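Local coordinates for protein endo-1,4-beta-xylanase (Pseudoalteromonas haloplanktis, PDB 1H12) that hydrolyses internal beta-1,4 linkages of xylan as a cold-adapted family 8 glycoside hydrolase, and may also act on beta-1,4-glucans, at residues 24-29 with 363-368; 117-122 with 180-185; 152-157 with 170-175; 237-242 with 260-265; 274-279 with 329-334. One frame throughout, in Å; residues are numbered along the deposited sequence.

Contact 1 of 5, residues 24-29 with 363-368; sequences MGKTNI and EFFNEF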
# COMPACT_ATOMS: atom_id res chain seq x y z
N MET A 24 -15.97 -11.98 -12.23
CA MET A 24 -15.75 -13.32 -11.75
C MET A 24 -17.07 -13.97 -11.30
O MET A 24 -17.05 -15.04 -10.75
CB MET A 24 -14.74 -13.31 -10.57
CG MET A 24 -13.36 -12.84 -11.01
SD MET A 24 -12.65 -13.79 -12.39
CE MET A 24 -12.37 -15.23 -11.70
N GLY A 25 -18.17 -13.31 -11.53
CA GLY A 25 -19.50 -13.91 -11.27
C GLY A 25 -19.98 -13.88 -9.86
O GLY A 25 -20.93 -14.61 -9.49
N LYS A 26 -19.37 -13.03 -9.02
CA LYS A 26 -19.75 -12.98 -7.65
C LYS A 26 -20.99 -12.12 -7.44
O LYS A 26 -21.29 -11.23 -8.23
CB LYS A 26 -18.58 -12.45 -6.77
CG LYS A 26 -17.37 -13.28 -6.92
CD LYS A 26 -17.58 -14.80 -6.84
CE LYS A 26 -16.28 -15.57 -6.98
NZ LYS A 26 -16.54 -17.08 -7.07
N THR A 27 -21.67 -12.38 -6.36
CA THR A 27 -22.86 -11.62 -6.01
C THR A 27 -22.70 -10.97 -4.63
O THR A 27 -21.78 -11.32 -3.87
CB THR A 27 -24.14 -12.59 -5.99
OG1 THR A 27 -23.88 -13.63 -5.03
CG2 THR A 27 -24.24 -13.32 -7.21
N ASN A 28 -23.60 -10.07 -4.32
CA ASN A 28 -23.56 -9.35 -3.04
C ASN A 28 -22.20 -8.70 -2.79
O ASN A 28 -21.68 -8.70 -1.64
CB ASN A 28 -23.79 -10.28 -1.80
N ILE A 29 -21.63 -8.17 -3.88
CA ILE A 29 -20.29 -7.64 -3.79
C ILE A 29 -20.20 -6.42 -2.89
O ILE A 29 -19.34 -6.33 -2.00
CB ILE A 29 -19.82 -7.28 -5.20
CG1 ILE A 29 -19.73 -8.54 -6.10
CG2 ILE A 29 -18.50 -6.54 -5.15
CD1 ILE A 29 -19.70 -8.28 -7.55
N GLU A 363 -8.30 -19.02 -10.10
CA GLU A 363 -7.73 -19.58 -8.91
C GLU A 363 -7.36 -18.52 -7.88
O GLU A 363 -7.77 -18.64 -6.72
CB GLU A 363 -6.45 -20.32 -9.24
N PHE A 364 -6.59 -17.50 -8.26
CA PHE A 364 -6.16 -16.48 -7.30
C PHE A 364 -7.37 -15.69 -6.81
O PHE A 364 -7.45 -15.36 -5.63
CB PHE A 364 -5.08 -15.59 -7.84
CG PHE A 364 -3.70 -16.23 -7.88
CD1 PHE A 364 -2.89 -16.13 -6.77
CD2 PHE A 364 -3.26 -16.93 -8.97
CE1 PHE A 364 -1.64 -16.74 -6.76
CE2 PHE A 364 -2.01 -17.56 -8.97
CZ PHE A 364 -1.23 -17.46 -7.83
N PHE A 365 -8.33 -15.40 -7.68
CA PHE A 365 -9.43 -14.62 -7.21
C PHE A 365 -10.29 -15.41 -6.21
O PHE A 365 -10.69 -14.90 -5.16
CB PHE A 365 -10.33 -14.12 -8.34
CG PHE A 365 -11.35 -13.16 -7.82
CD1 PHE A 365 -11.01 -11.84 -7.61
CD2 PHE A 365 -12.62 -13.57 -7.43
CE1 PHE A 365 -11.91 -10.97 -7.03
CE2 PHE A 365 -13.51 -12.66 -6.86
CZ PHE A 365 -13.14 -11.38 -6.67
N ASN A 366 -10.58 -16.67 -6.55
CA ASN A 366 -11.40 -17.48 -5.65
C ASN A 366 -10.73 -17.77 -4.33
O ASN A 366 -11.39 -17.83 -3.29
CB ASN A 366 -11.94 -18.71 -6.39
CG ASN A 366 -13.07 -18.26 -7.33
OD1 ASN A 366 -14.02 -17.74 -6.86
ND2 ASN A 366 -12.89 -18.34 -8.60
N GLU A 367 -9.41 -17.91 -4.32
CA GLU A 367 -8.69 -18.10 -3.07
C GLU A 367 -8.84 -16.88 -2.17
O GLU A 367 -8.80 -17.02 -0.94
CB GLU A 367 -7.23 -18.41 -3.29
CG GLU A 367 -7.08 -19.80 -3.85
CD GLU A 367 -5.67 -20.24 -4.05
OE1 GLU A 367 -4.79 -19.56 -3.43
OE2 GLU A 367 -5.47 -21.30 -4.78
N PHE A 368 -8.94 -15.70 -2.74
CA PHE A 368 -9.19 -14.48 -1.96
C PHE A 368 -10.66 -14.35 -1.53
O PHE A 368 -10.95 -14.08 -0.39
CB PHE A 368 -8.77 -13.25 -2.77
CG PHE A 368 -9.26 -11.95 -2.23
CD1 PHE A 368 -8.75 -11.39 -1.06
CD2 PHE A 368 -10.25 -11.26 -2.85
CE1 PHE A 368 -9.19 -10.24 -0.52
CE2 PHE A 368 -10.72 -10.07 -2.31
CZ PHE A 368 -10.19 -9.56 -1.16
O HOH W 1 -15.18 -17.16 -10.15
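The Schellman turn that ends helix 20-23 brings Met24 and Lys26 against Phe365 and Asn366 of helix 358-369. In this turn Lys26 N bonds back to Ala21 O and Gly25 N to Gln22 O. Gly25 suits the reversal because its phi is positive (82°), a conformation that glycine adopts without strain. Met24 then lies over one face of the Phe365 ring: its CG makes a CH-pi contact 4.0 Å from the centroid of that ring, displaced toward the rim. Bends at the second and third torsions carry the thioether on past the ring, where SD stands obliquely in a longer Met-aromatic contact and CE nears Phe365 CB. The methylene chain of Lys26 runs along the ring edge instead, with CG 3.9 Å from Phe365 CE2. Beyond its bend the lysine is extended, and NZ donates to Asn366 OD1 at 2.6 Å, in the carbonyl plane with a C=O...N angle of 149°. A long side chain with an apolar stem and a charged end fits a place between an aromatic ring and an amide. One water accepts from Asn366 ND2 at 3.0 Å and donates to Met24 O, and ND2 also bonds to Asn362 O within its own helix. Leu20 and Ala21 cover more of Phe365. The whole is a Schellman C-cap packed on a neighbouring helix, joining the N-terminal region to the late helices of the fold.

Contact 2 of 5, residues 117-122 with 180-185; sequences KKQGVY and KNKLME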
# COMPACT_ATOMS: atom_id res chain seq x y z
N LYS A 117 16.51 16.16 8.33
CA LYS A 117 15.98 15.02 7.54
C LYS A 117 14.70 14.45 8.10
O LYS A 117 13.95 13.76 7.37
CB LYS A 117 17.03 13.94 7.39
CG LYS A 117 18.19 14.34 6.47
CD LYS A 117 19.13 13.21 6.24
CE LYS A 117 20.28 13.54 5.21
NZ LYS A 117 21.28 14.38 5.94
N LYS A 118 14.38 14.72 9.36
CA LYS A 118 13.16 14.26 10.00
C LYS A 118 12.06 15.29 10.00
O LYS A 118 10.91 14.97 10.37
CB LYS A 118 13.43 13.86 11.45
CG LYS A 118 14.11 12.49 11.57
CD LYS A 118 14.50 12.17 12.94
CE LYS A 118 15.07 10.75 13.01
NZ LYS A 118 15.67 10.52 14.41
N GLN A 119 12.35 16.53 9.64
CA GLN A 119 11.36 17.60 9.77
C GLN A 119 10.14 17.35 8.93
O GLN A 119 10.23 17.25 7.71
CB GLN A 119 12.00 18.94 9.38
CG GLN A 119 13.05 19.38 10.40
CD GLN A 119 13.81 20.62 10.01
OE1 GLN A 119 13.68 21.09 8.90
NE2 GLN A 119 14.63 21.14 10.93
N GLY A 120 8.99 17.26 9.59
CA GLY A 120 7.74 17.05 8.91
C GLY A 120 7.47 15.68 8.36
O GLY A 120 6.42 15.47 7.77
N VAL A 121 8.41 14.73 8.51
CA VAL A 121 8.12 13.35 8.12
C VAL A 121 7.39 12.65 9.27
O VAL A 121 7.38 13.16 10.39
CB VAL A 121 9.36 12.56 7.65
CG1 VAL A 121 10.18 13.41 6.66
CG2 VAL A 121 10.23 12.07 8.77
N TYR A 122 6.81 11.51 8.98
CA TYR A 122 5.94 10.83 9.93
C TYR A 122 6.63 9.61 10.51
O TYR A 122 7.02 8.67 9.79
CB TYR A 122 4.60 10.49 9.21
CG TYR A 122 3.73 11.72 9.03
CD1 TYR A 122 4.12 12.77 8.24
CD2 TYR A 122 2.57 11.86 9.77
CE1 TYR A 122 3.38 13.95 8.21
CE2 TYR A 122 1.81 12.99 9.72
CZ TYR A 122 2.22 14.08 8.96
OH TYR A 122 1.51 15.24 9.01
N LYS A 180 8.71 15.33 -1.58
CA LYS A 180 9.69 15.84 -2.49
C LYS A 180 10.99 16.25 -1.80
O LYS A 180 12.08 15.95 -2.30
CB LYS A 180 9.07 17.02 -3.27
CG LYS A 180 10.01 17.67 -4.25
CD LYS A 180 9.21 18.72 -5.09
CE LYS A 180 10.00 19.39 -6.11
NZ LYS A 180 8.96 20.44 -6.57
N ASN A 181 10.87 16.95 -0.69
CA ASN A 181 12.03 17.53 -0.04
C ASN A 181 12.78 16.60 0.88
O ASN A 181 13.98 16.85 1.13
CB ASN A 181 11.61 18.75 0.77
CG ASN A 181 11.15 19.88 -0.07
OD1 ASN A 181 11.56 20.04 -1.17
ND2 ASN A 181 10.28 20.73 0.54
N LYS A 182 12.13 15.59 1.41
CA LYS A 182 12.72 14.71 2.39
C LYS A 182 12.81 13.26 2.00
O LYS A 182 13.62 12.53 2.58
CB LYS A 182 11.89 14.78 3.72
CG LYS A 182 11.70 16.17 4.27
CD LYS A 182 12.95 16.91 4.71
CE LYS A 182 12.63 18.27 5.26
NZ LYS A 182 13.86 19.01 5.63
N LEU A 183 11.96 12.80 1.08
CA LEU A 183 11.76 11.37 0.86
C LEU A 183 12.03 10.92 -0.56
O LEU A 183 11.65 9.82 -0.92
CB LEU A 183 10.37 10.92 1.31
CG LEU A 183 9.95 11.34 2.74
CD1 LEU A 183 8.55 10.88 3.00
CD2 LEU A 183 10.92 10.79 3.75
N MET A 184 12.72 11.73 -1.36
CA MET A 184 13.02 11.44 -2.75
C MET A 184 14.52 11.53 -3.01
O MET A 184 15.23 12.37 -2.44
CB MET A 184 12.30 12.40 -3.71
CG MET A 184 10.82 12.18 -3.81
SD MET A 184 10.58 10.73 -4.93
CE MET A 184 8.83 10.57 -4.98
N GLU A 185 15.01 10.70 -3.88
CA GLU A 185 16.36 10.85 -4.46
C GLU A 185 16.21 10.74 -5.96
O GLU A 185 15.79 9.73 -6.50
CB GLU A 185 17.35 9.81 -3.99
CG GLU A 185 18.76 10.13 -4.50
CD GLU A 185 19.81 9.15 -4.17
OE1 GLU A 185 19.62 8.14 -3.54
OE2 GLU A 185 20.98 9.41 -4.58
O HOH W 2 14.99 13.70 4.68
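Lys117 and Lys182 bring their CA atoms to 6.1 Å where the loop before strand 123-128, folded into a type II turn from Lys118 to Val121, passes the end of helix 168-182. The turn is closed by Val121 N bonding to Lys118 O at 3.1 Å, and Gly120 fills its third position, where the positive phi favours glycine. Lys182 carries most of the contact. Its CB meets Val121 CG1 at 3.7 Å, the two side chains crossing at about a right angle. A bend at chi2 (-64°) then swings the extended remainder along the turn, so that CE comes within 3.6 Å of Gln119 O. The ammonium group passes near the Gln119 amide without bonding to it: NZ donates to Ala116 O, while Gln119 NE2 bonds to His113 O. Lysine thus lends an apolar stem to valine and a donor to the loop backbone. Deeper in, Val121 CG1 also touches Leu183 CD2 at 4.0 Å. One water donates both to Lys117 O and to Lys182 O, bridging the two backbones. Around this, Val121 leans on Thr178 of helix 168-182 and, together with Leu183, on Glu146 of helix 143-160, while strand 184-185 continues the chain beyond Leu183.

Contact 3 of 5, residues 152-157 with 170-175; sequences ALLNAS and NDAITM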
# COMPACT_ATOMS: atom_id res chain seq x y z
N ALA A 152 -4.65 10.06 0.08
CA ALA A 152 -5.90 10.07 0.77
C ALA A 152 -6.42 11.48 1.03
O ALA A 152 -7.62 11.75 0.87
CB ALA A 152 -5.75 9.29 2.08
N LEU A 153 -5.54 12.40 1.42
CA LEU A 153 -5.90 13.78 1.69
C LEU A 153 -6.39 14.51 0.43
O LEU A 153 -7.35 15.30 0.49
CB LEU A 153 -4.74 14.51 2.34
CG LEU A 153 -4.46 14.09 3.79
CD1 LEU A 153 -3.05 14.50 4.18
CD2 LEU A 153 -5.48 14.68 4.76
N LEU A 154 -5.74 14.28 -0.71
CA LEU A 154 -6.21 14.89 -1.94
C LEU A 154 -7.59 14.43 -2.28
O LEU A 154 -8.44 15.22 -2.74
CB LEU A 154 -5.26 14.59 -3.10
CG LEU A 154 -3.94 15.35 -3.12
CD1 LEU A 154 -3.05 14.76 -4.19
CD2 LEU A 154 -4.15 16.85 -3.34
N ASN A 155 -7.87 13.14 -2.09
CA ASN A 155 -9.21 12.61 -2.34
C ASN A 155 -10.24 13.16 -1.37
O ASN A 155 -11.36 13.45 -1.75
CB ASN A 155 -9.18 11.09 -2.33
CG ASN A 155 -8.64 10.49 -3.63
OD1 ASN A 155 -7.38 10.07 -3.63
ND2 ASN A 155 -9.39 10.44 -4.61
N ALA A 156 -9.85 13.31 -0.09
CA ALA A 156 -10.76 13.88 0.92
C ALA A 156 -11.13 15.31 0.53
O ALA A 156 -12.31 15.69 0.60
CB ALA A 156 -10.09 13.82 2.26
N SER A 157 -10.15 16.10 0.12
CA SER A 157 -10.44 17.44 -0.37
C SER A 157 -11.47 17.40 -1.49
O SER A 157 -12.43 18.18 -1.50
CB SER A 157 -9.15 18.06 -0.90
OG SER A 157 -9.41 19.28 -1.58
N ASN A 170 -4.70 21.69 1.75
CA ASN A 170 -3.48 22.25 2.23
C ASN A 170 -2.61 21.18 2.91
O ASN A 170 -1.38 21.17 2.76
CB ASN A 170 -3.73 23.39 3.24
N ASP A 171 -3.26 20.30 3.68
CA ASP A 171 -2.52 19.23 4.32
C ASP A 171 -1.87 18.31 3.27
O ASP A 171 -0.74 17.85 3.44
CB ASP A 171 -3.39 18.44 5.27
CG ASP A 171 -3.76 19.17 6.53
OD1 ASP A 171 -3.15 20.21 6.82
OD2 ASP A 171 -4.67 18.74 7.26
N ALA A 172 -2.58 18.05 2.17
CA ALA A 172 -2.05 17.19 1.13
C ALA A 172 -0.85 17.84 0.43
O ALA A 172 0.15 17.15 0.15
CB ALA A 172 -3.10 16.92 0.08
N ILE A 173 -0.92 19.13 0.11
CA ILE A 173 0.16 19.80 -0.55
C ILE A 173 1.38 19.86 0.36
O ILE A 173 2.51 19.69 -0.09
CB ILE A 173 -0.23 21.19 -1.08
CG1 ILE A 173 -1.39 21.04 -2.09
CG2 ILE A 173 0.94 21.95 -1.61
CD1 ILE A 173 -1.14 20.19 -3.20
N THR A 174 1.18 20.08 1.66
CA THR A 174 2.25 20.02 2.61
C THR A 174 2.91 18.64 2.58
O THR A 174 4.15 18.53 2.59
CB THR A 174 1.72 20.35 4.01
OG1 THR A 174 1.24 21.70 4.00
CG2 THR A 174 2.80 20.21 5.07
N MET A 175 2.10 17.59 2.57
CA MET A 175 2.62 16.23 2.51
C MET A 175 3.42 15.98 1.24
O MET A 175 4.50 15.40 1.28
CB MET A 175 1.46 15.23 2.62
CG MET A 175 1.89 13.81 2.87
SD MET A 175 2.63 13.49 4.50
CE MET A 175 1.20 13.86 5.54
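Leu153 packs against Ala172 and can be followed outward atom by atom. Its CB faces Ala172 CB at 3.7 Å, near where the two helices come closest, the CA atoms of these residues being 5.2 Å apart. With CG beside the backbone N (chi1 -71°), the branch turns along the other helix, and CD1 ends against Asp171, 4.1 Å from both its CB and its backbone C. Trp100 of helix 93-107 packs on Leu153 as well. The Asp171 carboxylate is engaged elsewhere, in a salt bridge with Lys104 and a hydrogen bond from Trp100 NE1, so aspartate gives a methylene to the helix pair and its charge to helix 93-107. Leu154 meets Ala172 from the next position along its helix: its CD2 lies 3.6 Å from Ala172 CB, while the same methyl approaches Ile173 CD1 more loosely. The single methyl of Ala172 is therefore met by Leu153 CB and by the branch of Leu154, and a residue this small lets the axes approach to 8.2 Å. No hydrogen bond crosses; the contact is entirely apolar. Helices 143-160 and 168-182 follow one another through a short loop and run antiparallel, at 157° between their directions. This is an alpha-hairpin of leucine branches packed about an alanine, the kind of unit from which the (alpha/alpha)6 barrel of family 8 glycosidases is built.

Contact 4 of 5, residues 237-242 with 260-265; sequences KNHFTK and GSPVIG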
# COMPACT_ATOMS: atom_id res chain seq x y z
N LYS A 237 9.71 -1.62 -14.19
CA LYS A 237 10.06 -2.41 -15.38
C LYS A 237 11.44 -2.99 -15.26
O LYS A 237 11.66 -4.16 -15.56
CB LYS A 237 10.00 -1.51 -16.64
CG LYS A 237 8.72 -1.11 -17.10
CD LYS A 237 8.79 -0.27 -18.44
CE LYS A 237 8.52 1.18 -18.12
NZ LYS A 237 7.13 1.35 -17.52
N ASN A 238 12.38 -2.18 -14.85
CA ASN A 238 13.76 -2.64 -14.69
C ASN A 238 13.86 -3.71 -13.62
O ASN A 238 14.59 -4.69 -13.79
CB ASN A 238 14.68 -1.46 -14.38
CG ASN A 238 14.93 -0.54 -15.56
OD1 ASN A 238 14.68 -0.92 -16.72
ND2 ASN A 238 15.46 0.67 -15.27
N HIS A 239 13.18 -3.50 -12.49
CA HIS A 239 13.20 -4.49 -11.42
C HIS A 239 12.64 -5.81 -11.91
O HIS A 239 13.23 -6.87 -11.65
CB HIS A 239 12.39 -3.95 -10.24
CG HIS A 239 12.50 -4.78 -9.00
ND1 HIS A 239 13.68 -4.98 -8.34
CD2 HIS A 239 11.57 -5.49 -8.32
CE1 HIS A 239 13.43 -5.77 -7.27
NE2 HIS A 239 12.16 -6.10 -7.24
N PHE A 240 11.53 -5.78 -12.60
CA PHE A 240 10.94 -7.00 -13.13
C PHE A 240 11.83 -7.68 -14.15
O PHE A 240 11.85 -8.91 -14.22
CB PHE A 240 9.49 -6.80 -13.57
CG PHE A 240 8.54 -6.85 -12.41
CD1 PHE A 240 8.23 -8.06 -11.84
CD2 PHE A 240 7.96 -5.68 -11.86
CE1 PHE A 240 7.38 -8.15 -10.76
CE2 PHE A 240 7.11 -5.77 -10.79
CZ PHE A 240 6.84 -7.00 -10.23
N THR A 241 12.55 -6.94 -14.95
CA THR A 241 13.54 -7.53 -15.85
C THR A 241 14.62 -8.23 -15.04
O THR A 241 15.01 -9.34 -15.37
CB THR A 241 14.13 -6.45 -16.76
OG1 THR A 241 13.10 -5.87 -17.58
CG2 THR A 241 15.24 -7.01 -17.67
N LYS A 242 15.11 -7.59 -14.02
CA LYS A 242 16.20 -8.12 -13.22
C LYS A 242 15.79 -9.32 -12.41
O LYS A 242 16.64 -10.19 -12.18
CB LYS A 242 16.82 -7.05 -12.33
CG LYS A 242 17.48 -5.91 -13.10
CD LYS A 242 18.77 -6.03 -13.24
CE LYS A 242 19.46 -4.63 -13.63
NZ LYS A 242 20.88 -4.98 -13.23
N GLY A 260 16.96 -0.81 -10.44
CA GLY A 260 16.10 -1.97 -10.32
C GLY A 260 16.78 -3.21 -9.81
O GLY A 260 16.11 -4.24 -9.63
N SER A 261 18.08 -3.18 -9.59
CA SER A 261 18.78 -4.36 -9.15
C SER A 261 18.40 -4.71 -7.71
O SER A 261 18.55 -3.88 -6.82
CB SER A 261 20.32 -4.13 -9.14
OG SER A 261 20.79 -3.88 -10.43
N PRO A 262 17.95 -5.93 -7.43
CA PRO A 262 17.74 -6.32 -6.03
C PRO A 262 18.97 -6.06 -5.19
O PRO A 262 20.10 -6.36 -5.61
CB PRO A 262 17.40 -7.80 -6.12
CG PRO A 262 16.76 -7.94 -7.49
CD PRO A 262 17.56 -7.01 -8.37
N VAL A 263 18.76 -5.63 -3.97
CA VAL A 263 19.81 -5.54 -2.99
C VAL A 263 20.05 -6.94 -2.44
O VAL A 263 19.13 -7.62 -2.06
CB VAL A 263 19.41 -4.59 -1.87
CG1 VAL A 263 20.34 -4.70 -0.67
CG2 VAL A 263 19.35 -3.17 -2.38
N ILE A 264 21.33 -7.36 -2.42
CA ILE A 264 21.68 -8.70 -1.99
C ILE A 264 22.14 -8.67 -0.53
O ILE A 264 23.16 -8.02 -0.22
CB ILE A 264 22.73 -9.33 -2.95
CG1 ILE A 264 22.26 -9.30 -4.38
CG2 ILE A 264 23.07 -10.73 -2.50
CD1 ILE A 264 20.94 -9.92 -4.69
N GLY A 265 21.48 -9.43 0.32
CA GLY A 265 21.88 -9.53 1.70
C GLY A 265 21.58 -8.29 2.51
O GLY A 265 20.66 -7.51 2.20
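His239 ND1 donates to Gly260 O at 2.8 Å, fastening the loop that follows helix 219-243 back onto the last turns of that helix, in a fold of the (alpha/alpha)6-barrel type. The bond is fairly straight, with 160° at the hydrogen, and the oxygen lies near the imidazole plane, although the donor is tilted 31° from the carbonyl plane. His239 CA adds a CH...O contact to the same oxygen at 3.4 Å. Glycine suits this place: its phi is positive, and with no side chain between them the backbones approach to 4.0 Å between the CA atoms of His239 and Gly260. Pro262 packs obliquely on the imidazole, and its CD lies 4.0 Å from Lys242 CB, a stiff apolar residue against the lysine stem. Outward of this shell, His239 is set by its first torsion, which puts CG opposite the backbone N (-171°), and by NE2, which bonds to Thr253 N. A histidine can thus donate from one nitrogen and accept at the other, tying two points of the loop to one helix. Nearer the surface, Ser261 OG is positioned by its bond to Asp259 OD1. Lys242 NZ reaches that hydroxyl, donating to Ser261 OG at 3.0 Å.

Contact 5 of 5, residues 274-279 with 329-334; sequences PGQWYE and YSYGGA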
# COMPACT_ATOMS: atom_id res chain seq x y z
N PRO A 274 17.01 -9.79 4.60
CA PRO A 274 17.84 -9.60 3.40
C PRO A 274 17.10 -8.85 2.31
O PRO A 274 15.88 -9.01 2.12
CB PRO A 274 18.20 -11.01 2.98
CG PRO A 274 18.16 -11.77 4.28
CD PRO A 274 16.97 -11.19 4.99
N GLY A 275 17.84 -8.04 1.56
CA GLY A 275 17.21 -7.23 0.53
C GLY A 275 16.54 -7.95 -0.61
O GLY A 275 15.61 -7.42 -1.21
N GLN A 276 17.00 -9.17 -0.86
CA GLN A 276 16.53 -9.93 -2.02
C GLN A 276 15.37 -10.82 -1.67
O GLN A 276 14.86 -11.55 -2.54
CB GLN A 276 17.64 -10.75 -2.69
CG GLN A 276 18.00 -12.08 -2.03
CD GLN A 276 18.81 -11.99 -0.80
OE1 GLN A 276 19.22 -10.90 -0.37
NE2 GLN A 276 19.13 -13.13 -0.21
N TRP A 277 14.91 -10.79 -0.43
CA TRP A 277 13.73 -11.58 -0.12
C TRP A 277 12.48 -10.96 -0.73
O TRP A 277 12.28 -9.75 -0.68
CB TRP A 277 13.49 -11.61 1.41
CG TRP A 277 14.35 -12.57 2.15
CD1 TRP A 277 15.45 -13.23 1.69
CD2 TRP A 277 14.14 -13.03 3.48
NE1 TRP A 277 15.93 -14.07 2.67
CE2 TRP A 277 15.12 -13.98 3.75
CE3 TRP A 277 13.23 -12.73 4.44
CZ2 TRP A 277 15.21 -14.66 4.96
CZ3 TRP A 277 13.30 -13.43 5.67
CH2 TRP A 277 14.30 -14.37 5.86
N TYR A 278 11.63 -11.85 -1.27
CA TYR A 278 10.23 -11.56 -1.45
C TYR A 278 9.61 -11.80 -0.11
O TYR A 278 9.51 -12.95 0.36
CB TYR A 278 9.63 -12.46 -2.54
CG TYR A 278 8.13 -12.46 -2.62
CD1 TYR A 278 7.44 -11.53 -3.36
CD2 TYR A 278 7.39 -13.38 -1.92
CE1 TYR A 278 6.04 -11.56 -3.44
CE2 TYR A 278 6.03 -13.42 -1.98
CZ TYR A 278 5.33 -12.53 -2.75
OH TYR A 278 3.95 -12.61 -2.81
N GLU A 279 9.26 -10.73 0.58
CA GLU A 279 8.73 -10.78 1.93
C GLU A 279 7.52 -9.86 2.02
O GLU A 279 6.86 -9.56 1.03
CB GLU A 279 9.85 -10.53 2.97
CG GLU A 279 10.68 -9.30 2.73
CD GLU A 279 9.86 -8.05 2.44
OE1 GLU A 279 9.52 -7.27 3.37
OE2 GLU A 279 9.51 -7.90 1.23
N TYR A 329 10.01 -15.90 0.04
CA TYR A 329 10.92 -16.63 -0.90
C TYR A 329 12.20 -15.85 -1.03
O TYR A 329 12.21 -14.62 -0.98
CB TYR A 329 10.27 -16.83 -2.28
CG TYR A 329 9.17 -17.87 -2.24
CD1 TYR A 329 7.87 -17.53 -1.91
CD2 TYR A 329 9.46 -19.18 -2.51
CE1 TYR A 329 6.90 -18.51 -1.81
CE2 TYR A 329 8.48 -20.17 -2.38
CZ TYR A 329 7.22 -19.83 -2.01
OH TYR A 329 6.22 -20.79 -1.83
N SER A 330 13.31 -16.55 -1.31
CA SER A 330 14.58 -15.92 -1.63
C SER A 330 15.23 -16.73 -2.73
O SER A 330 15.37 -17.95 -2.60
CB SER A 330 15.50 -15.91 -0.41
OG SER A 330 16.69 -15.23 -0.71
N TYR A 331 15.55 -16.10 -3.85
CA TYR A 331 16.10 -16.81 -4.99
C TYR A 331 15.24 -17.98 -5.42
O TYR A 331 15.74 -19.04 -5.84
CB TYR A 331 17.52 -17.25 -4.72
CG TYR A 331 18.53 -16.16 -4.47
CD1 TYR A 331 18.80 -15.20 -5.41
CD2 TYR A 331 19.22 -16.10 -3.29
CE1 TYR A 331 19.82 -14.27 -5.20
CE2 TYR A 331 20.21 -15.16 -3.06
CZ TYR A 331 20.49 -14.26 -4.01
OH TYR A 331 21.51 -13.33 -3.87
N GLY A 332 13.91 -17.81 -5.31
CA GLY A 332 12.99 -18.86 -5.69
C GLY A 332 12.80 -19.99 -4.67
O GLY A 332 12.05 -20.90 -4.93
N GLY A 333 13.45 -19.89 -3.54
CA GLY A 333 13.39 -20.90 -2.49
C GLY A 333 12.56 -20.49 -1.31
O GLY A 333 12.73 -19.39 -0.78
N ALA A 334 11.67 -21.36 -0.87
CA ALA A 334 10.82 -21.07 0.28
C ALA A 334 11.65 -20.94 1.51
O ALA A 334 12.55 -21.75 1.77
CB ALA A 334 9.84 -22.21 0.44
O HOH W 3 15.16 -13.23 -4.64
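Tyr278 and Tyr329 form a hydrogen-bonded antiparallel pair, the main backbone link between strands 277-278 and 329-330. Tyr278 N donates to Tyr329 O at 2.8 Å, nearly along the C=O axis, and Tyr329 N returns a bond to Tyr278 O at 3.0 Å. A water extends the link, donating to Gln276 O and accepting from Tyr331 N. Among side-chain polar contacts, Gln276 NE2 gives a long, bent bond to Ser330 OG at 3.3 Å, the hydroxyl lying 29° out of the amide plane. The other end of the amide is held by Gly265, whose N bonds to Gln276 OE1, so glutamine suits a place with an acceptor on one side and a donor on the other. Aromatic contacts come next. Gln276 CG sits over one face of the Tyr331 ring, 4.1 Å from its centroid, in a CH-pi contact. The bend at chi2 (-76°) turns the amide from there toward Ser330. Trp277 CD1 lies 3.4 Å from Ser330 CB, while Pro274 CD covers one face of the indole. On the opposite sheet face the Tyr278 and Tyr329 side chains run side by side, with Tyr278 CD2 at the edge of the Tyr329 ring, 4.2 Å from its CD1; their hydroxyls bond to Gln344 NE2 and Glu326 N respectively. Ser330 to Gly333 form a type I' turn, with Gly332 at a positive phi. This is a tight two-residue beta hairpin extended by strand 277-278 into a small antiparallel sheet, about 12 Å from the bound xylose as measured from the Tyr278 side chain.

Contact 1 joins residues near the two ends of the chain, and the other four contacts lie within the loop it closes. Contacts 2 and 3 share helix 168-182 and touch through Tyr122 CE1 and Met175 CE at 3.4 Å. Contacts 4 and 5 also meet: Gly265 O lies 2.9 Å from Gly275 N, probably a hydrogen bond, and Ile264 packs on Tyr331. The centres of contacts 1 and 2 are about 40 Å apart, on opposite sides of the molecule. In contact 5 the Tyr278 side chain is about 12 Å from the bound xylose, so it does not touch the sugar; Gln327, just before strand 329-330, lines that pocket with Gly341, Glu342, Tyr378 and Asn382.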